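Side-chain contacts in Zn-dependent hydrolase, glyoxylase (Echinicola vietnamensis, PDB 6T5K), which probably hydrolyses the beta-lactam ring of antibiotics such as carbapenems to give a substituted beta-amino acid, as a class B metallo-beta-lactamase with two bound zinc ions: residues Y40-F45 against A67-T72; D71-S76 against S80-F85. All coordinates share one frame; numbering follows the deposited sequence. Where two conformers were deposited one is given.

Contact 1 (Y40-F45 against A67-T72)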
ATOM      1  N   TYR A  40      -9.043   1.560   5.293  1.00 16.71           N
ATOM      2  CA  TYR A  40      -8.325   2.136   6.414  1.00 16.69           C
ATOM      3  C   TYR A  40      -6.885   2.377   5.977  1.00 17.77           C
ATOM      4  O   TYR A  40      -6.333   1.642   5.151  1.00 17.55           O
ATOM      5  CB  TYR A  40      -8.275   1.143   7.584  1.00 16.95           C
ATOM      6  CG  TYR A  40      -9.616   0.698   8.095  1.00 17.90           C
ATOM      7  CD1 TYR A  40     -10.458  -0.099   7.314  1.00 19.19           C
ATOM      8  CD2 TYR A  40     -10.076   1.115   9.338  1.00 19.28           C
ATOM      9  CE1 TYR A  40     -11.703  -0.479   7.770  1.00 21.03           C
ATOM     10  CE2 TYR A  40     -11.304   0.707   9.819  1.00 20.79           C
ATOM     11  CZ  TYR A  40     -12.126  -0.070   9.015  1.00 20.06           C
ATOM     12  OH  TYR A  40     -13.360  -0.472   9.468  1.00 23.93           O
ATOM     13  N   VAL A  41      -6.270   3.413   6.528  1.00 17.03           N
ATOM     14  CA  VAL A  41      -4.845   3.643   6.333  1.00 17.98           C
ATOM     15  C   VAL A  41      -4.121   3.250   7.615  1.00 18.24           C
ATOM     16  O   VAL A  41      -4.538   3.639   8.713  1.00 19.00           O
ATOM     17  CB  VAL A  41      -4.557   5.105   5.958  1.00 18.41           C
ATOM     18  CG1 VAL A  41      -3.087   5.314   5.754  1.00 18.28           C
ATOM     19  CG2 VAL A  41      -5.359   5.516   4.728  1.00 19.70           C
ATOM     20  N   HIS A  42      -3.084   2.426   7.498  1.00 17.60           N
ATOM     21  CA  HIS A  42      -2.189   2.188   8.620  1.00 17.45           C
ATOM     22  C   HIS A  42      -0.933   3.025   8.421  1.00 17.59           C
ATOM     23  O   HIS A  42      -0.363   3.055   7.328  1.00 18.11           O
ATOM     24  CB  HIS A  42      -1.918   0.709   8.872  1.00 18.28           C
ATOM     25  CG  HIS A  42      -1.155  -0.022   7.811  1.00 17.84           C
ATOM     26  ND1 HIS A  42       0.226  -0.035   7.772  1.00 17.28           N
ATOM     27  CD2 HIS A  42      -1.567  -0.923   6.888  1.00 16.24           C
ATOM     28  CE1 HIS A  42       0.623  -0.887   6.850  1.00 18.02           C
ATOM     29  NE2 HIS A  42      -0.449  -1.409   6.276  1.00 15.85           N
ATOM     30  N   VAL A  43      -0.505   3.703   9.484  1.00 20.14           N
ATOM     31  CA  VAL A  43       0.590   4.666   9.418  1.00 20.31           C
ATOM     32  C   VAL A  43       1.630   4.264  10.443  1.00 21.42           C
ATOM     33  O   VAL A  43       1.315   4.149  11.633  1.00 23.74           O
ATOM     34  CB  VAL A  43       0.117   6.104   9.675  1.00 20.92           C
ATOM     35  CG1 VAL A  43       1.275   7.077   9.482  1.00 22.08           C
ATOM     36  CG2 VAL A  43      -1.028   6.482   8.743  1.00 21.45           C
ATOM     37  N   SER A  44       2.859   4.060   9.981  1.00 20.72           N
ATOM     38  CA  SER A  44       4.016   3.793  10.831  1.00 22.84           C
ATOM     39  C   SER A  44       5.128   4.771  10.461  1.00 26.86           C
ATOM     40  O   SER A  44       5.053   5.476   9.454  1.00 27.88           O
ATOM     41  CB  SER A  44       4.469   2.339  10.681  1.00 23.90           C
ATOM     42  OG  SER A  44       4.665   1.984   9.326  1.00 22.60           O
ATOM     43  N   PHE A  45       6.153   4.868  11.293  1.00 31.53           N
ATOM     44  CA  PHE A  45       7.079   5.986  11.183  1.00 38.58           C
ATOM     45  C   PHE A  45       8.505   5.493  11.041  1.00 45.37           C
ATOM     46  O   PHE A  45       8.916   4.546  11.712  1.00 46.52           O
ATOM     47  CB  PHE A  45       6.921   6.922  12.379  1.00 39.10           C
ATOM     48  CG  PHE A  45       5.531   7.458  12.519  1.00 40.80           C
ATOM     49  CD1 PHE A  45       4.578   6.771  13.257  1.00 42.49           C
ATOM     50  CD2 PHE A  45       5.164   8.623  11.883  1.00 42.82           C
ATOM     51  CE1 PHE A  45       3.287   7.251  13.368  1.00 43.78           C
ATOM     52  CE2 PHE A  45       3.876   9.113  11.999  1.00 44.76           C
ATOM     53  CZ  PHE A  45       2.938   8.423  12.741  1.00 45.27           C
ATOM     54  N   ALA A  67     -10.306  -9.285   6.135  1.00 14.81           N
ATOM     55  CA  ALA A  67      -9.418  -8.173   5.848  1.00 17.55           C
ATOM     56  C   ALA A  67      -8.292  -8.591   4.917  1.00 16.91           C
ATOM     57  O   ALA A  67      -7.818  -9.733   4.940  1.00 18.15           O
ATOM     58  CB  ALA A  67      -8.809  -7.646   7.141  1.00 16.87           C
ATOM     59  N   VAL A  68      -7.880  -7.645   4.070  1.00 16.00           N
ATOM     60  CA  VAL A  68      -6.651  -7.767   3.295  1.00 16.11           C
ATOM     61  C   VAL A  68      -5.787  -6.545   3.559  1.00 15.16           C
ATOM     62  O   VAL A  68      -6.293  -5.426   3.610  1.00 15.73           O
ATOM     63  CB  VAL A  68      -6.970  -7.890   1.797  1.00 15.96           C
ATOM     64  CG1 VAL A  68      -5.697  -7.740   0.971  1.00 15.76           C
ATOM     65  CG2 VAL A  68      -7.715  -9.209   1.517  1.00 16.92           C
ATOM     66  N   VAL A  69      -4.494  -6.764   3.768  1.00 15.52           N
ATOM     67  CA  VAL A  69      -3.557  -5.694   4.085  1.00 15.51           C
ATOM     68  C   VAL A  69      -2.641  -5.432   2.891  1.00 15.49           C
ATOM     69  O   VAL A  69      -2.114  -6.367   2.282  1.00 16.45           O
ATOM     70  CB  VAL A  69      -2.741  -6.053   5.337  1.00 16.78           C
ATOM     71  CG1 VAL A  69      -1.717  -4.972   5.643  1.00 16.95           C
ATOM     72  CG2 VAL A  69      -3.657  -6.302   6.520  1.00 17.06           C
ATOM     73  N   PHE A  70      -2.443  -4.156   2.585  1.00 16.23           N
ATOM     74  CA  PHE A  70      -1.483  -3.698   1.592  1.00 14.97           C
ATOM     75  C   PHE A  70      -0.352  -3.020   2.331  1.00 16.04           C
ATOM     76  O   PHE A  70      -0.576  -2.014   3.014  1.00 16.34           O
ATOM     77  CB  PHE A  70      -2.119  -2.707   0.617  1.00 13.93           C
ATOM     78  CG  PHE A  70      -3.005  -3.369  -0.394  1.00 14.94           C
ATOM     79  CD1 PHE A  70      -4.270  -3.791  -0.045  1.00 15.97           C
ATOM     80  CD2 PHE A  70      -2.551  -3.619  -1.698  1.00 15.39           C
ATOM     81  CE1 PHE A  70      -5.065  -4.422  -0.959  1.00 17.53           C
ATOM     82  CE2 PHE A  70      -3.344  -4.272  -2.580  1.00 15.05           C
ATOM     83  CZ  PHE A  70      -4.617  -4.639  -2.221  1.00 16.77           C
ATOM     84  N   ASP A  71       0.842  -3.587   2.180  1.00 15.41           N
ATOM     85  CA  ASP A  71       2.098  -3.187   2.806  1.00 16.72           C
ATOM     86  C   ASP A  71       2.124  -3.528   4.290  1.00 17.50           C
ATOM     87  O   ASP A  71       1.115  -3.418   5.006  1.00 17.61           O
ATOM     88  CB  ASP A  71       2.425  -1.713   2.610  1.00 16.51           C
ATOM     89  CG  ASP A  71       2.909  -1.393   1.208  1.00 18.64           C
ATOM     90  OD1 ASP A  71       2.916  -2.284   0.334  1.00 19.15           O
ATOM     91  OD2 ASP A  71       3.270  -0.214   0.984  1.00 19.70           O
ATOM     92  N   THR A  72       3.271  -3.949   4.732  1.00 19.79           N
ATOM     93  CA  THR A  72       3.520  -4.033   6.158  1.00 19.54           C
ATOM     94  C   THR A  72       4.149  -2.730   6.632  1.00 20.48           C
ATOM     95  O   THR A  72       4.778  -2.015   5.844  1.00 22.19           O
ATOM     96  CB  THR A  72       4.490  -5.168   6.487  1.00 20.56           C
ATOM     97  OG1 THR A  72       5.799  -4.882   5.978  1.00 19.72           O
ATOM     98  CG2 THR A  72       4.028  -6.474   5.891  1.00 19.82           C
TER
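His-42 reaches from strand 39-48 to the C-terminal end of strand 66-70, where its NE2 meets the successive carbonyls of Phe-70 and Asp-71. NE2 lies 2.8 Å from Asp-71 O and 3.3 Å from Phe-70 O. Both hydrogen bonds are weak, since the one N-H points between the two oxygens and is straight to neither, 127° to Asp-71 O and 138° to Phe-70 O. Asp-71 O comes in at the ring edge, near its plane, and lies 3.2 Å from His-42 CE1 as well, whereas Phe-70 O approaches obliquely. On the same end of the ring, Val-69 CG1 packs 3.8 Å from His-42 NE2. CB already points to the other segment, and CG set between the backbone N and the carbonyl carbon (chi1 66°) carries NE2 on to the two carbonyls. In the eight-stranded sheet of the metallo-beta-lactamase αβ/βα sandwich, strand 54-63 lies between the two strands, and the side chain makes the connection across it. Backbone bonding of His-42 with Gly-58 fixes the base of the side chain, while Pro-73 and Leu-82 touch the ring. Beyond the carbonyls, the Asp-71 carboxylate is turned away from the histidine; its OD1 bonds Thr-99 OG1, and the side chain lies about 5 Å from that of the zinc ligand Cys-182.

Contact 2 (D71-S76 against S80-F85)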
ATOM      1  N   ASP A  71       0.842  -3.587   2.180  1.00 15.41           N
ATOM      2  CA  ASP A  71       2.098  -3.187   2.806  1.00 16.72           C
ATOM      3  C   ASP A  71       2.124  -3.528   4.290  1.00 17.50           C
ATOM      4  O   ASP A  71       1.115  -3.418   5.006  1.00 17.61           O
ATOM      5  CB  ASP A  71       2.425  -1.713   2.610  1.00 16.51           C
ATOM      6  CG  ASP A  71       2.909  -1.393   1.208  1.00 18.64           C
ATOM      7  OD1 ASP A  71       2.916  -2.284   0.334  1.00 19.15           O
ATOM      8  OD2 ASP A  71       3.270  -0.214   0.984  1.00 19.70           O
ATOM      9  N   THR A  72       3.271  -3.949   4.732  1.00 19.79           N
ATOM     10  CA  THR A  72       3.520  -4.033   6.158  1.00 19.54           C
ATOM     11  C   THR A  72       4.149  -2.730   6.632  1.00 20.48           C
ATOM     12  O   THR A  72       4.778  -2.015   5.844  1.00 22.19           O
ATOM     13  CB  THR A  72       4.490  -5.168   6.487  1.00 20.56           C
ATOM     14  OG1 THR A  72       5.799  -4.882   5.978  1.00 19.72           O
ATOM     15  CG2 THR A  72       4.028  -6.474   5.891  1.00 19.82           C
ATOM     16  N   PRO A  73       3.984  -2.389   7.904  1.00 22.12           N
ATOM     17  CA  PRO A  73       4.928  -1.458   8.526  1.00 23.97           C
ATOM     18  C   PRO A  73       6.369  -1.917   8.307  1.00 23.35           C
ATOM     19  O   PRO A  73       6.611  -3.080   7.978  1.00 24.38           O
ATOM     20  CB  PRO A  73       4.529  -1.482  10.005  1.00 24.67           C
ATOM     21  CG  PRO A  73       3.055  -1.893   9.992  1.00 22.46           C
ATOM     22  CD  PRO A  73       2.970  -2.885   8.849  1.00 21.48           C
ATOM     23  N   SER A  74       7.345  -1.024   8.465  1.00 24.72           N
ATOM     24  CA  SER A  74       8.733  -1.394   8.173  1.00 28.65           C
ATOM     25  C   SER A  74       9.259  -2.467   9.115  1.00 29.55           C
ATOM     26  O   SER A  74      10.131  -3.265   8.738  1.00 29.65           O
ATOM     27  CB  SER A  74       9.642  -0.169   8.307  1.00 30.89           C
ATOM     28  OG  SER A  74       9.428   0.735   7.236  0.40 30.87           O
ATOM     29  N   THR A  75       8.801  -2.470  10.352  1.00 29.77           N
ATOM     30  CA  THR A  75       9.424  -3.333  11.329  1.00 29.88           C
ATOM     31  C   THR A  75       8.485  -4.466  11.708  1.00 28.38           C
ATOM     32  O   THR A  75       7.259  -4.366  11.582  1.00 26.31           O
ATOM     33  CB  THR A  75       9.821  -2.590  12.602  1.00 29.42           C
ATOM     34  OG1 THR A  75       8.650  -2.405  13.360  1.00 30.33           O
ATOM     35  CG2 THR A  75      10.476  -1.237  12.332  1.00 31.83           C
ATOM     36  N   SER A  76       9.092  -5.561  12.181  0.60 30.45           N
ATOM     37  CA  SER A  76       8.325  -6.689  12.698  0.60 31.61           C
ATOM     38  C   SER A  76       7.421  -6.256  13.842  0.60 29.69           C
ATOM     39  O   SER A  76       6.249  -6.658  13.910  0.60 28.76           O
ATOM     40  CB  SER A  76       9.288  -7.774  13.188  0.60 35.38           C
ATOM     41  OG  SER A  76       9.710  -8.604  12.128  0.60 38.11           O
ATOM     42  N   SER A  80       3.398  -6.749  13.986  1.00 24.29           N
ATOM     43  CA  SER A  80       2.700  -7.492  15.034  1.00 26.54           C
ATOM     44  C   SER A  80       1.631  -6.643  15.720  1.00 26.22           C
ATOM     45  O   SER A  80       0.543  -7.138  16.038  1.00 25.74           O
ATOM     46  CB  SER A  80       3.713  -8.021  16.046  1.00 30.75           C
ATOM     47  OG  SER A  80       4.614  -8.892  15.375  1.00 33.89           O
ATOM     48  N   GLU A  81       1.902  -5.354  15.919  1.00 25.83           N
ATOM     49  CA  GLU A  81       0.894  -4.471  16.495  1.00 25.96           C
ATOM     50  C   GLU A  81      -0.324  -4.362  15.586  1.00 24.45           C
ATOM     51  O   GLU A  81      -1.474  -4.400  16.050  1.00 26.16           O
ATOM     52  CB  GLU A  81       1.508  -3.091  16.717  1.00 30.09           C
ATOM     53  CG  GLU A  81       1.016  -2.371  17.910  1.00 34.18           C
ATOM     54  CD  GLU A  81       1.701  -1.040  18.120  1.00 34.36           C
ATOM     55  OE1 GLU A  81       0.978  -0.087  18.432  1.00 33.35           O
ATOM     56  OE2 GLU A  81       2.947  -0.941  17.998  1.00 36.55           O
ATOM     57  N   LEU A  82      -0.089  -4.211  14.288  1.00 21.69           N
ATOM     58  CA  LEU A  82      -1.186  -4.199  13.334  1.00 21.30           C
ATOM     59  C   LEU A  82      -2.004  -5.483  13.429  1.00 21.28           C
ATOM     60  O   LEU A  82      -3.235  -5.447  13.464  1.00 22.28           O
ATOM     61  CB  LEU A  82      -0.610  -3.995  11.933  1.00 21.00           C
ATOM     62  CG  LEU A  82      -1.550  -4.039  10.731  1.00 21.91           C
ATOM     63  CD1 LEU A  82      -2.676  -3.018  10.848  1.00 24.95           C
ATOM     64  CD2 LEU A  82      -0.754  -3.797   9.454  1.00 22.16           C
ATOM     65  N   LEU A  83      -1.335  -6.633  13.418  1.00 21.10           N
ATOM     66  CA  LEU A  83      -2.050  -7.898  13.405  1.00 20.54           C
ATOM     67  C   LEU A  83      -2.786  -8.110  14.714  1.00 23.97           C
ATOM     68  O   LEU A  83      -3.876  -8.689  14.722  1.00 23.88           O
ATOM     69  CB  LEU A  83      -1.067  -9.027  13.096  1.00 20.94           C
ATOM     70  CG  LEU A  83      -0.695  -9.051  11.613  1.00 22.86           C
ATOM     71  CD1 LEU A  83       0.563  -9.810  11.338  1.00 23.10           C
ATOM     72  CD2 LEU A  83      -1.835  -9.666  10.861  1.00 24.85           C
ATOM     73  N   SER A  84      -2.208  -7.659  15.830  0.60 25.06           N
ATOM     74  CA  SER A  84      -2.900  -7.745  17.109  0.60 27.77           C
ATOM     75  C   SER A  84      -4.210  -6.973  17.073  0.60 27.33           C
ATOM     76  O   SER A  84      -5.224  -7.445  17.589  0.60 27.91           O
ATOM     77  CB  SER A  84      -1.994  -7.212  18.217  0.60 31.57           C
ATOM     78  OG  SER A  84      -2.594  -7.359  19.497  0.60 34.87           O
ATOM     79  N   PHE A  85      -4.216  -5.793  16.451  1.00 27.08           N
ATOM     80  CA  PHE A  85      -5.450  -5.037  16.354  1.00 25.06           C
ATOM     81  C   PHE A  85      -6.478  -5.791  15.526  1.00 23.81           C
ATOM     82  O   PHE A  85      -7.648  -5.889  15.907  1.00 24.88           O
ATOM     83  CB  PHE A  85      -5.175  -3.689  15.728  1.00 28.50           C
ATOM     84  CG  PHE A  85      -6.410  -2.928  15.416  1.00 29.58           C
ATOM     85  CD1 PHE A  85      -7.217  -2.454  16.438  1.00 31.55           C
ATOM     86  CD2 PHE A  85      -6.795  -2.715  14.113  1.00 30.19           C
ATOM     87  CE1 PHE A  85      -8.372  -1.745  16.156  1.00 31.35           C
ATOM     88  CE2 PHE A  85      -7.960  -1.993  13.824  1.00 31.53           C
ATOM     89  CZ  PHE A  85      -8.734  -1.506  14.856  1.00 31.19           C
TER
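Pro-73 and Leu-82 form the apolar part of this contact, where the loop that leads from strand 66-70 into helix 76-88 packs against a later turn of that helix. Pro-73 CD, the ring carbon next to the proline nitrogen, lies 3.9 Å from the Leu-82 methyl CD2. The two side chains cross at about a right angle. Leu-82 carries CG anti to its backbone N (chi1 176°), which extends the isobutyl group from the helix toward the loop.

The polar part lies at the start of the helix. Ser-80 N donates to Ser-76 O over 2.9 Å in a nearly straight bond, 169° at the hydrogen, which is an i to i+4 bond in the first turn. Ser-80 OG is also 3.1 Å from Ser-76 O, but whether its proton is spent there is not settled. Thr-75 is the N-cap, and its OG1 accepts from the backbone N of Glu-78.

Within the loop, Thr-72 OG1 donates to Pro-73 O at 2.8 Å, tilted 33° from the carbonyl plane. Thr-72 OG1 in turn accepts from Gly-108 N, linking the start of the loop to the segment that follows the zinc ligand Asp-104.

This is the strand-to-helix half of a right-handed beta-alpha-beta crossover that connects the parallel strands 66-70 and 92-98. Leu-82 packs further on Leu-30 and Ile-32 of strand 30-34, Pro-73 touches Ser-44 of strand 39-48, and Leu-83 faces Ala-111 and Phe-112 of helix 109-114.

In the fold
The two contacts lie with their centres 8 Å apart and share Asp-71 and Thr-72, where strand 66-70 gives way to the loop before helix 76-88. Along the chain, strand 39-48 comes first, then strand 66-70, the loop and the helix. The two contacts touch directly: His-42 CE1 lies 3.7 Å from Pro-73 CD, and Leu-82 CD2 is 3.9 Å from His-42 CD2. Contact 1 joins strands of the eight-stranded sheet; contact 2 packs the loop against the helix it leads into. Contact 1 is the more buried. The shared Asp-71 side chain is about 7 Å from a zinc ion, that of Pro-73 about 12 Å, and Asp-71 ties this packed block to Thr-99, next to zinc ligand His-100.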